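Local atomic coordinates of 2-nitropropane dioxygenase (Streptomyces ansochromogenes, PDB entry 3BW2), a protein that binds FMN and probably uses molecular oxygen for the oxidative denitrification of alkyl nitronates such as propionate 3-nitronate. Residues Asp48-Glu53 against Asp112-Val117; Ala90-Trp95 against Val279-Arg284; Glu188-Gly193 against Leu266-Thr271; Ser198-Val203 against Ala224-Ala229. All blocks are in the same frame, centred on the assembly; numbering follows the deposited sequence.

Overall arrangement
From the N terminus, interaction 1 is opened by helix 47-60 and closed by helix 111-120, joining two neighbouring helices on the outside of the FMN-binding TIM barrel. Interaction 2 crosses it: helix 90-95 starts within that loop and finds helix 281-286 far down the chain. The long loop so made contains interaction 3, where the turn at 188-193 meets the end of strand 264-267. This in turn encloses interaction 4, the short closure between helices 196-206 and 220-228 of the barrel's outer layer. Interactions 2 and 3 touch through the rings of F282 and F270, whereas interaction 1 lies about 15 Å or more from the others, nearest atom to nearest atom. Interactions 3 and 4 both reach the second subunit.

Interaction 1 of 4, residues Asp48-Glu53 against Asp112-Val117; sequences DGMYQE and DAKLAV
M50 runs straight out from helix 47-60 as far as SD, then bends at chi3 (93°), a turn that brings its CE methyl up against helix 111-120. V117 answers with CG1, set anti to its own backbone N (chi1 169°), and the two side chains meet tip to tip, M50 CE lying 3.6 Å from V117 CG1. The same M50 methyl rests 3.7 Å from the carbonyl K114 O. Behind it, the sulfur crosses the base of the lysine chain, with M50 SD 4.0 Å from K114 CG. V117 CG1 is shared, for it also sits 3.4 Å from Y51 CD1, approaching the tyrosine ring at a slant. Both helices belong to the outer layer of the TIM barrel: helix 47-60 follows strand 38-41, helix 111-120 comes after strand 65-70, and these two strands are side by side in the barrel wall. The short segments run the same way, 29° apart, with 9.8 Å between their axes at closest approach, a spacing bridged largely by side chains. Beyond the apolar patch the polar ends turn elsewhere. K114 stretches out past M50 to place NZ on the carbonyls of A42 and K45 and in a salt bridge with D109, while Y51 OH hydrogen-bonds D121. M50 also packs on A42.

Interaction 2 of 4, residues Ala90-Trp95 against Val279-Arg284; sequences AGEAAW and VNRFLR
E92 and R281 face each other from opposite directions, and two nitrogens of the arginine take one carboxylate oxygen each, end-on. R281 NH1 gives the straighter bond, 2.9 Å to E92 OE2 with an N-H...O angle of 170° and the oxygen nearly in the guanidinium plane. R281 NH2 lies 3.0 Å from E92 OE1, which is tilted further from that plane. Both oxygens use their syn lone pairs, and the two flat groups are within 19° of coplanar. The arginine is extended as far as CD; a bend at chi3 (64°), followed by a further turn about the bond to CZ, brings its NH1-NH2 edge to the acid. The polar bridge itself has further partners: H286 NE2 is hydrogen-bonded to E92 OE2, E285 forms a salt bridge to R281 NH1, and Y96 OH is bonded to R281 NH2. Helix 90-95 belongs to the excursion that the chain makes between strand 65-70 of the TIM barrel and helix 111-120, whereas helix 281-286 follows strand 275-278 of the small antiparallel sheet, so the salt bridge ties together two parts built outside the barrel. N280 N-caps the latter helix, its OD1 accepting from L283 N at 3.0 Å. The buried side of the contact is apolar: E92 CG rests obliquely against the phenylalanine ring, 4.0 Å from F282 CE1, and both side chains also touch L304 of helix 296-311. The F282 ring also meets the rings of F270 and H286. Towards solvent the packing thins out: R281 is partly exposed and the indole of W95, at the surface, does not touch 279-284.

Interaction 3 of 4, residues Glu188-Gly193 against Leu266-Thr271; sequences EDDGAG and LTRAFT
The guanidinium of R268 presents its NH1-NH2 edge to the carboxylate of D190, whose CG lies in the guanidinium plane, although the two planes are turned 31° apart. Nothing from 188-193 lies over either face of the arginine group. The grip is uneven: both nitrogens converge on one oxygen, R268 NH2 at 2.9 Å and R268 NH1 at 3.1 Å from D190 OD1, which accepts on its syn side with bent bonds. The second oxygen takes a weak bond, R268 NH1 to D190 OD2 at 3.3 Å. R268 is extended from CG to NE, which gives it the reach to the loop. Its NH2 has another salt bridge, to D185 OD1, and D189 OD2 stands 5.3 Å from R268 NH2, so acidic groups gather round the arginine and would probably stabilise its positive charge. D190 and G191 form the corners of a type II turn from D189 to A192, closed by A192 N on D189 O at 3.0 Å; G191 takes the positive phi (85°). At the other segment, T267 OG1 accepts from A269 N at 2.9 Å, an ST turn where strand 264-267 ends. The salt bridge joins the loop between strand 178-179 and helix 196-206 to the residue just past strand 264-267, an outer strand of this chain's three-stranded antiparallel sheet, next to the second subunit, whose R265 hydrogen-bonds E188 O.

Interaction 4 of 4, residues Ser198-Val203 against Ala224-Ala229; sequences SLLAQV and AAVLAA
L200 of helix 196-206 reaches from its backbone towards the end of helix 220-228, CB pointing across the gap and CG set anti to the backbone N (chi1 177°). From CB the chain comes to CG, which lies 3.7 Å from the carbonyl A229 O and 4.0 Å from A229 CB. One step on, the CD2 methyl fills the notch between two residues three apart: L200 CD2 is 3.9 Å from V226 CB and 3.3 Å from V226 O. The same methyl is 3.3 Å from A229 CB, closer than carbons usually pack, so that spacing is doubtful in detail. A229 stands just past the last turn of its helix. These are neighbouring helices on the outer layer of the TIM barrel, after strands 168-172 and 211-214, and L200 also packs on V211 of the latter strand and on A231. V226 leans on A213 of that strand and on L197 of the second subunit, so the pair sits where barrel wall and dimer partner both approach. Leucine methyl, alanine methyl and a valine carbon supply the touching surface, with backbone carbonyls beside them, which implies that fit and burial hold these segments together, without directional bonds between them.

Interaction 1 of 4, residues Asp48-Glu53 against Asp112-Val117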
# COMPACT_ATOMS: atom_id res chain seq x y z
N ASP A 48 -16.46 23.67 22.65
CA ASP A 48 -16.12 25.09 22.70
C ASP A 48 -14.81 25.36 22.00
O ASP A 48 -14.69 26.34 21.25
CB ASP A 48 -16.03 25.57 24.15
CG ASP A 48 -15.66 27.05 24.23
OD1 ASP A 48 -16.42 27.88 23.70
OD2 ASP A 48 -14.61 27.37 24.82
N GLY A 49 -13.81 24.52 22.24
CA GLY A 49 -12.52 24.69 21.61
C GLY A 49 -12.68 24.66 20.10
O GLY A 49 -12.14 25.49 19.38
N MET A 50 -13.45 23.68 19.63
CA MET A 50 -13.71 23.54 18.20
C MET A 50 -14.39 24.81 17.69
O MET A 50 -14.00 25.37 16.67
CB MET A 50 -14.62 22.34 17.95
CG MET A 50 -15.08 22.19 16.50
SD MET A 50 -16.39 20.96 16.30
CE MET A 50 -17.83 21.99 16.43
N TYR A 51 -15.41 25.26 18.42
CA TYR A 51 -16.15 26.45 18.00
C TYR A 51 -15.27 27.69 17.88
O TYR A 51 -15.44 28.47 16.95
CB TYR A 51 -17.31 26.72 18.96
CG TYR A 51 -18.36 27.65 18.39
CD1 TYR A 51 -18.67 27.64 17.03
CD2 TYR A 51 -19.07 28.52 19.21
CE1 TYR A 51 -19.67 28.45 16.50
CE2 TYR A 51 -20.08 29.34 18.70
CZ TYR A 51 -20.38 29.30 17.34
OH TYR A 51 -21.38 30.10 16.84
N GLN A 52 -14.33 27.87 18.81
CA GLN A 52 -13.45 29.02 18.76
C GLN A 52 -12.59 29.00 17.50
O GLN A 52 -12.35 30.04 16.89
CB GLN A 52 -12.55 29.08 20.00
CG GLN A 52 -13.31 29.18 21.31
CD GLN A 52 -14.38 30.26 21.28
OE1 GLN A 52 -14.10 31.42 20.98
NE2 GLN A 52 -15.62 29.88 21.60
N GLU A 53 -12.11 27.82 17.11
CA GLU A 53 -11.29 27.74 15.90
C GLU A 53 -12.12 28.04 14.67
O GLU A 53 -11.66 28.70 13.74
CB GLU A 53 -10.65 26.35 15.77
CG GLU A 53 -9.58 26.05 16.81
CD GLU A 53 -8.64 24.95 16.34
OE1 GLU A 53 -9.13 23.95 15.77
OE2 GLU A 53 -7.41 25.08 16.55
N ASP A 112 -21.94 14.81 20.81
CA ASP A 112 -23.25 15.46 20.87
C ASP A 112 -23.17 16.98 20.88
O ASP A 112 -23.89 17.65 20.15
CB ASP A 112 -24.05 14.98 22.09
CG ASP A 112 -24.43 13.51 22.00
OD1 ASP A 112 -24.39 12.96 20.88
OD2 ASP A 112 -24.78 12.92 23.04
N ALA A 113 -22.29 17.52 21.71
CA ALA A 113 -22.13 18.97 21.82
C ALA A 113 -21.53 19.55 20.54
O ALA A 113 -21.90 20.66 20.12
CB ALA A 113 -21.24 19.31 23.01
N LYS A 114 -20.62 18.82 19.91
CA LYS A 114 -20.01 19.29 18.68
C LYS A 114 -21.03 19.32 17.54
O LYS A 114 -21.06 20.26 16.75
CB LYS A 114 -18.80 18.42 18.32
CG LYS A 114 -17.64 18.62 19.29
CD LYS A 114 -16.48 17.66 19.05
CE LYS A 114 -15.37 17.92 20.05
NZ LYS A 114 -14.31 16.86 20.03
N LEU A 115 -21.89 18.30 17.48
CA LEU A 115 -22.92 18.25 16.45
C LEU A 115 -23.89 19.41 16.63
O LEU A 115 -24.38 19.99 15.65
CB LEU A 115 -23.70 16.93 16.51
CG LEU A 115 -23.03 15.68 15.95
CD1 LEU A 115 -23.98 14.50 16.06
CD2 LEU A 115 -22.65 15.91 14.49
N ALA A 116 -24.17 19.75 17.88
CA ALA A 116 -25.08 20.85 18.18
C ALA A 116 -24.50 22.14 17.59
O ALA A 116 -25.20 22.94 16.98
CB ALA A 116 -25.26 20.99 19.69
N VAL A 117 -23.19 22.32 17.78
CA VAL A 117 -22.51 23.50 17.26
C VAL A 117 -22.53 23.52 15.73
O VAL A 117 -22.85 24.54 15.11
CB VAL A 117 -21.05 23.55 17.75
CG1 VAL A 117 -20.28 24.62 16.98
CG2 VAL A 117 -21.01 23.86 19.24

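Interaction 2 of 4, residues Ala90-Trp95 against Val279-Arg284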
# COMPACT_ATOMS: atom_id res chain seq x y z
N ALA A 90 5.10 1.96 33.47
CA ALA A 90 5.56 2.54 34.73
C ALA A 90 6.92 3.21 34.56
O ALA A 90 7.16 4.28 35.13
CB ALA A 90 5.63 1.47 35.81
N GLY A 91 7.80 2.58 33.79
CA GLY A 91 9.12 3.14 33.57
C GLY A 91 9.05 4.48 32.85
O GLY A 91 9.79 5.41 33.18
N GLU A 92 8.17 4.57 31.86
CA GLU A 92 8.00 5.80 31.09
C GLU A 92 7.51 6.92 32.02
O GLU A 92 8.00 8.05 31.97
CB GLU A 92 6.97 5.60 29.97
CG GLU A 92 7.31 4.49 28.96
CD GLU A 92 8.52 4.81 28.09
OE1 GLU A 92 8.94 5.99 28.07
OE2 GLU A 92 9.03 3.89 27.42
N ALA A 93 6.55 6.58 32.88
CA ALA A 93 6.00 7.55 33.82
C ALA A 93 7.09 8.10 34.74
O ALA A 93 7.19 9.31 34.94
CB ALA A 93 4.90 6.89 34.65
N ALA A 94 7.91 7.21 35.28
CA ALA A 94 9.00 7.61 36.17
C ALA A 94 10.02 8.47 35.43
O ALA A 94 10.43 9.53 35.92
CB ALA A 94 9.68 6.38 36.76
N TRP A 95 10.42 8.03 34.24
CA TRP A 95 11.40 8.76 33.44
C TRP A 95 10.94 10.17 33.08
O TRP A 95 11.68 11.13 33.26
CB TRP A 95 11.73 7.99 32.16
CG TRP A 95 12.79 8.66 31.34
CD1 TRP A 95 12.61 9.41 30.21
CD2 TRP A 95 14.19 8.69 31.63
NE1 TRP A 95 13.82 9.90 29.78
CE2 TRP A 95 14.81 9.48 30.63
CE3 TRP A 95 14.99 8.13 32.63
CZ2 TRP A 95 16.19 9.72 30.60
CZ3 TRP A 95 16.37 8.37 32.61
CH2 TRP A 95 16.95 9.16 31.60
N VAL A 279 9.11 5.15 13.32
CA VAL A 279 9.58 4.23 14.35
C VAL A 279 10.56 4.94 15.28
O VAL A 279 11.54 5.52 14.84
CB VAL A 279 10.28 3.00 13.71
CG1 VAL A 279 10.82 2.08 14.80
CG2 VAL A 279 9.29 2.25 12.82
N ASN A 280 10.26 4.91 16.58
CA ASN A 280 11.13 5.53 17.56
C ASN A 280 11.21 4.61 18.77
O ASN A 280 10.65 3.51 18.75
CB ASN A 280 10.61 6.93 17.95
CG ASN A 280 9.21 6.90 18.55
OD1 ASN A 280 8.65 5.83 18.78
ND2 ASN A 280 8.65 8.08 18.80
N ARG A 281 11.90 5.06 19.81
CA ARG A 281 12.07 4.25 21.02
C ARG A 281 10.76 3.73 21.60
O ARG A 281 10.61 2.53 21.84
CB ARG A 281 12.82 5.05 22.09
CG ARG A 281 13.13 4.25 23.35
CD ARG A 281 13.72 5.14 24.45
NE ARG A 281 12.77 6.16 24.90
CZ ARG A 281 11.64 5.90 25.55
NH1 ARG A 281 11.30 4.65 25.85
NH2 ARG A 281 10.85 6.90 25.92
N PHE A 282 9.82 4.63 21.85
CA PHE A 282 8.53 4.25 22.43
C PHE A 282 7.85 3.17 21.60
O PHE A 282 7.34 2.19 22.13
CB PHE A 282 7.62 5.48 22.52
CG PHE A 282 6.46 5.31 23.48
CD1 PHE A 282 6.52 5.86 24.75
CD2 PHE A 282 5.33 4.59 23.11
CE1 PHE A 282 5.46 5.69 25.65
CE2 PHE A 282 4.27 4.42 23.99
CZ PHE A 282 4.34 4.97 25.26
N LEU A 283 7.86 3.34 20.28
CA LEU A 283 7.22 2.37 19.40
C LEU A 283 7.93 1.02 19.47
O LEU A 283 7.28 -0.02 19.62
CB LEU A 283 7.18 2.90 17.96
CG LEU A 283 6.22 2.21 16.99
CD1 LEU A 283 5.93 3.14 15.81
CD2 LEU A 283 6.80 0.88 16.52
N ARG A 284 9.25 1.03 19.38
CA ARG A 284 10.02 -0.21 19.43
C ARG A 284 9.79 -0.97 20.74
O ARG A 284 9.64 -2.19 20.75
CB ARG A 284 11.52 0.07 19.27
CG ARG A 284 11.97 0.29 17.83
CD ARG A 284 13.48 0.42 17.76
NE ARG A 284 13.94 1.74 18.18
CZ ARG A 284 13.94 2.82 17.40
NH1 ARG A 284 13.52 2.73 16.14
NH2 ARG A 284 14.36 3.99 17.87

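Interaction 3 of 4, residues Glu188-Gly193 against Leu266-Thr271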
# COMPACT_ATOMS: atom_id res chain seq x y z
N GLU A 188 -7.53 -8.60 13.85
CA GLU A 188 -7.57 -9.07 12.46
C GLU A 188 -7.14 -8.02 11.44
O GLU A 188 -6.63 -8.36 10.38
CB GLU A 188 -8.96 -9.58 12.10
CG GLU A 188 -9.37 -10.86 12.81
CD GLU A 188 -10.53 -11.55 12.13
OE1 GLU A 188 -11.63 -10.96 12.07
OE2 GLU A 188 -10.35 -12.69 11.65
N ASP A 189 -7.35 -6.74 11.76
CA ASP A 189 -6.95 -5.68 10.84
C ASP A 189 -5.43 -5.65 10.69
O ASP A 189 -4.90 -5.07 9.75
CB ASP A 189 -7.45 -4.32 11.34
CG ASP A 189 -8.96 -4.20 11.31
OD1 ASP A 189 -9.57 -4.63 10.31
OD2 ASP A 189 -9.54 -3.65 12.27
N ASP A 190 -4.75 -6.29 11.64
CA ASP A 190 -3.30 -6.35 11.63
C ASP A 190 -2.81 -7.07 10.38
O ASP A 190 -3.01 -8.27 10.24
CB ASP A 190 -2.79 -7.08 12.88
CG ASP A 190 -3.04 -6.30 14.16
OD1 ASP A 190 -3.88 -5.36 14.16
OD2 ASP A 190 -2.41 -6.63 15.19
N GLY A 191 -2.16 -6.32 9.49
CA GLY A 191 -1.64 -6.91 8.27
C GLY A 191 -2.65 -7.01 7.14
O GLY A 191 -2.37 -7.63 6.11
N ALA A 192 -3.81 -6.38 7.32
CA ALA A 192 -4.85 -6.42 6.30
C ALA A 192 -4.96 -5.10 5.53
O ALA A 192 -5.79 -4.98 4.63
CB ALA A 192 -6.19 -6.75 6.95
N GLY A 193 -4.12 -4.13 5.88
CA GLY A 193 -4.14 -2.83 5.22
C GLY A 193 -3.98 -2.87 3.71
O GLY A 193 -3.08 -3.52 3.19
N LEU A 266 2.63 0.86 11.54
CA LEU A 266 1.32 1.02 12.15
C LEU A 266 1.49 0.44 13.55
O LEU A 266 2.09 -0.62 13.71
CB LEU A 266 0.27 0.21 11.39
CG LEU A 266 -0.27 0.82 10.11
CD1 LEU A 266 -1.11 -0.22 9.37
CD2 LEU A 266 -1.11 2.05 10.44
N THR A 267 0.99 1.14 14.56
CA THR A 267 1.12 0.66 15.93
C THR A 267 -0.02 1.15 16.82
O THR A 267 -0.66 2.16 16.54
CB THR A 267 2.46 1.11 16.56
OG1 THR A 267 2.57 0.57 17.88
CG2 THR A 267 2.52 2.63 16.64
N ARG A 268 -0.26 0.41 17.90
CA ARG A 268 -1.28 0.77 18.87
C ARG A 268 -0.58 1.29 20.12
O ARG A 268 -1.22 1.63 21.11
CB ARG A 268 -2.13 -0.45 19.24
CG ARG A 268 -3.04 -0.97 18.12
CD ARG A 268 -4.13 -1.90 18.69
NE ARG A 268 -5.03 -2.42 17.65
CZ ARG A 268 -4.72 -3.40 16.80
NH1 ARG A 268 -3.53 -3.99 16.87
NH2 ARG A 268 -5.60 -3.78 15.88
N ALA A 269 0.75 1.36 20.06
CA ALA A 269 1.55 1.81 21.20
C ALA A 269 1.12 3.10 21.87
O ALA A 269 1.08 3.19 23.10
CB ALA A 269 3.02 1.92 20.78
N PHE A 270 0.78 4.11 21.08
CA PHE A 270 0.41 5.40 21.64
C PHE A 270 -1.06 5.62 22.00
O PHE A 270 -1.36 6.34 22.95
CB PHE A 270 0.84 6.51 20.68
CG PHE A 270 2.31 6.54 20.40
CD1 PHE A 270 3.20 7.04 21.34
CD2 PHE A 270 2.81 6.05 19.20
CE1 PHE A 270 4.57 7.05 21.10
CE2 PHE A 270 4.19 6.06 18.94
CZ PHE A 270 5.07 6.56 19.89
N THR A 271 -1.97 4.99 21.26
CA THR A 271 -3.39 5.23 21.50
C THR A 271 -4.29 4.01 21.63
O THR A 271 -5.47 4.15 21.96
CB THR A 271 -3.95 6.10 20.37
OG1 THR A 271 -3.95 5.35 19.15
CG2 THR A 271 -3.09 7.35 20.17

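Interaction 4 of 4, residues Ser198-Val203 against Ala224-Ala229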
# COMPACT_ATOMS: atom_id res chain seq x y z
N SER A 198 -4.86 0.30 -4.84
CA SER A 198 -5.76 -0.83 -4.93
C SER A 198 -7.10 -0.49 -4.26
O SER A 198 -8.17 -0.75 -4.81
CB SER A 198 -5.12 -2.05 -4.26
OG SER A 198 -5.92 -3.20 -4.46
N LEU A 199 -7.03 0.12 -3.08
CA LEU A 199 -8.25 0.50 -2.37
C LEU A 199 -9.11 1.46 -3.20
O LEU A 199 -10.33 1.32 -3.25
CB LEU A 199 -7.91 1.17 -1.03
CG LEU A 199 -9.11 1.70 -0.24
CD1 LEU A 199 -10.07 0.56 0.09
CD2 LEU A 199 -8.63 2.39 1.04
N LEU A 200 -8.46 2.43 -3.83
CA LEU A 200 -9.18 3.41 -4.65
C LEU A 200 -10.00 2.75 -5.75
O LEU A 200 -11.17 3.06 -5.94
CB LEU A 200 -8.20 4.41 -5.26
CG LEU A 200 -8.81 5.46 -6.19
CD1 LEU A 200 -9.95 6.20 -5.49
CD2 LEU A 200 -7.73 6.44 -6.62
N ALA A 201 -9.38 1.82 -6.48
CA ALA A 201 -10.06 1.13 -7.57
C ALA A 201 -11.24 0.32 -7.05
O ALA A 201 -12.31 0.31 -7.66
CB ALA A 201 -9.08 0.23 -8.32
N GLN A 202 -11.04 -0.37 -5.93
CA GLN A 202 -12.08 -1.19 -5.33
C GLN A 202 -13.26 -0.32 -4.87
O GLN A 202 -14.42 -0.65 -5.12
CB GLN A 202 -11.54 -1.97 -4.13
CG GLN A 202 -10.52 -3.05 -4.46
CD GLN A 202 -10.02 -3.78 -3.22
OE1 GLN A 202 -10.81 -4.38 -2.48
NE2 GLN A 202 -8.72 -3.72 -2.98
N VAL A 203 -12.95 0.78 -4.19
CA VAL A 203 -13.99 1.68 -3.70
C VAL A 203 -14.75 2.32 -4.86
O VAL A 203 -15.98 2.42 -4.82
CB VAL A 203 -13.38 2.79 -2.81
CG1 VAL A 203 -14.43 3.88 -2.53
CG2 VAL A 203 -12.90 2.18 -1.49
N ALA A 224 -2.41 13.51 -9.59
CA ALA A 224 -2.88 13.18 -10.94
C ALA A 224 -3.15 11.68 -10.99
O ALA A 224 -4.09 11.23 -11.64
CB ALA A 224 -1.82 13.56 -11.97
N ALA A 225 -2.30 10.92 -10.31
CA ALA A 225 -2.44 9.47 -10.28
C ALA A 225 -3.79 9.05 -9.71
O ALA A 225 -4.51 8.26 -10.33
CB ALA A 225 -1.30 8.85 -9.46
N VAL A 226 -4.14 9.57 -8.53
CA VAL A 226 -5.42 9.19 -7.93
C VAL A 226 -6.62 9.66 -8.74
O VAL A 226 -7.66 9.00 -8.76
CB VAL A 226 -5.55 9.70 -6.47
CG1 VAL A 226 -4.45 9.08 -5.61
CG2 VAL A 226 -5.48 11.22 -6.43
N LEU A 227 -6.48 10.81 -9.40
CA LEU A 227 -7.57 11.32 -10.22
C LEU A 227 -7.79 10.36 -11.38
O LEU A 227 -8.93 10.03 -11.73
CB LEU A 227 -7.23 12.72 -10.76
CG LEU A 227 -7.11 13.84 -9.71
CD1 LEU A 227 -6.80 15.16 -10.41
CD2 LEU A 227 -8.41 13.94 -8.93
N ALA A 228 -6.69 9.90 -11.98
CA ALA A 228 -6.75 8.97 -13.09
C ALA A 228 -7.42 7.67 -12.65
O ALA A 228 -8.09 7.01 -13.44
CB ALA A 228 -5.34 8.67 -13.61
N ALA A 229 -7.24 7.32 -11.38
CA ALA A 229 -7.81 6.09 -10.84
C ALA A 229 -9.24 6.23 -10.33
O ALA A 229 -9.79 5.29 -9.76
CB ALA A 229 -6.91 5.55 -9.74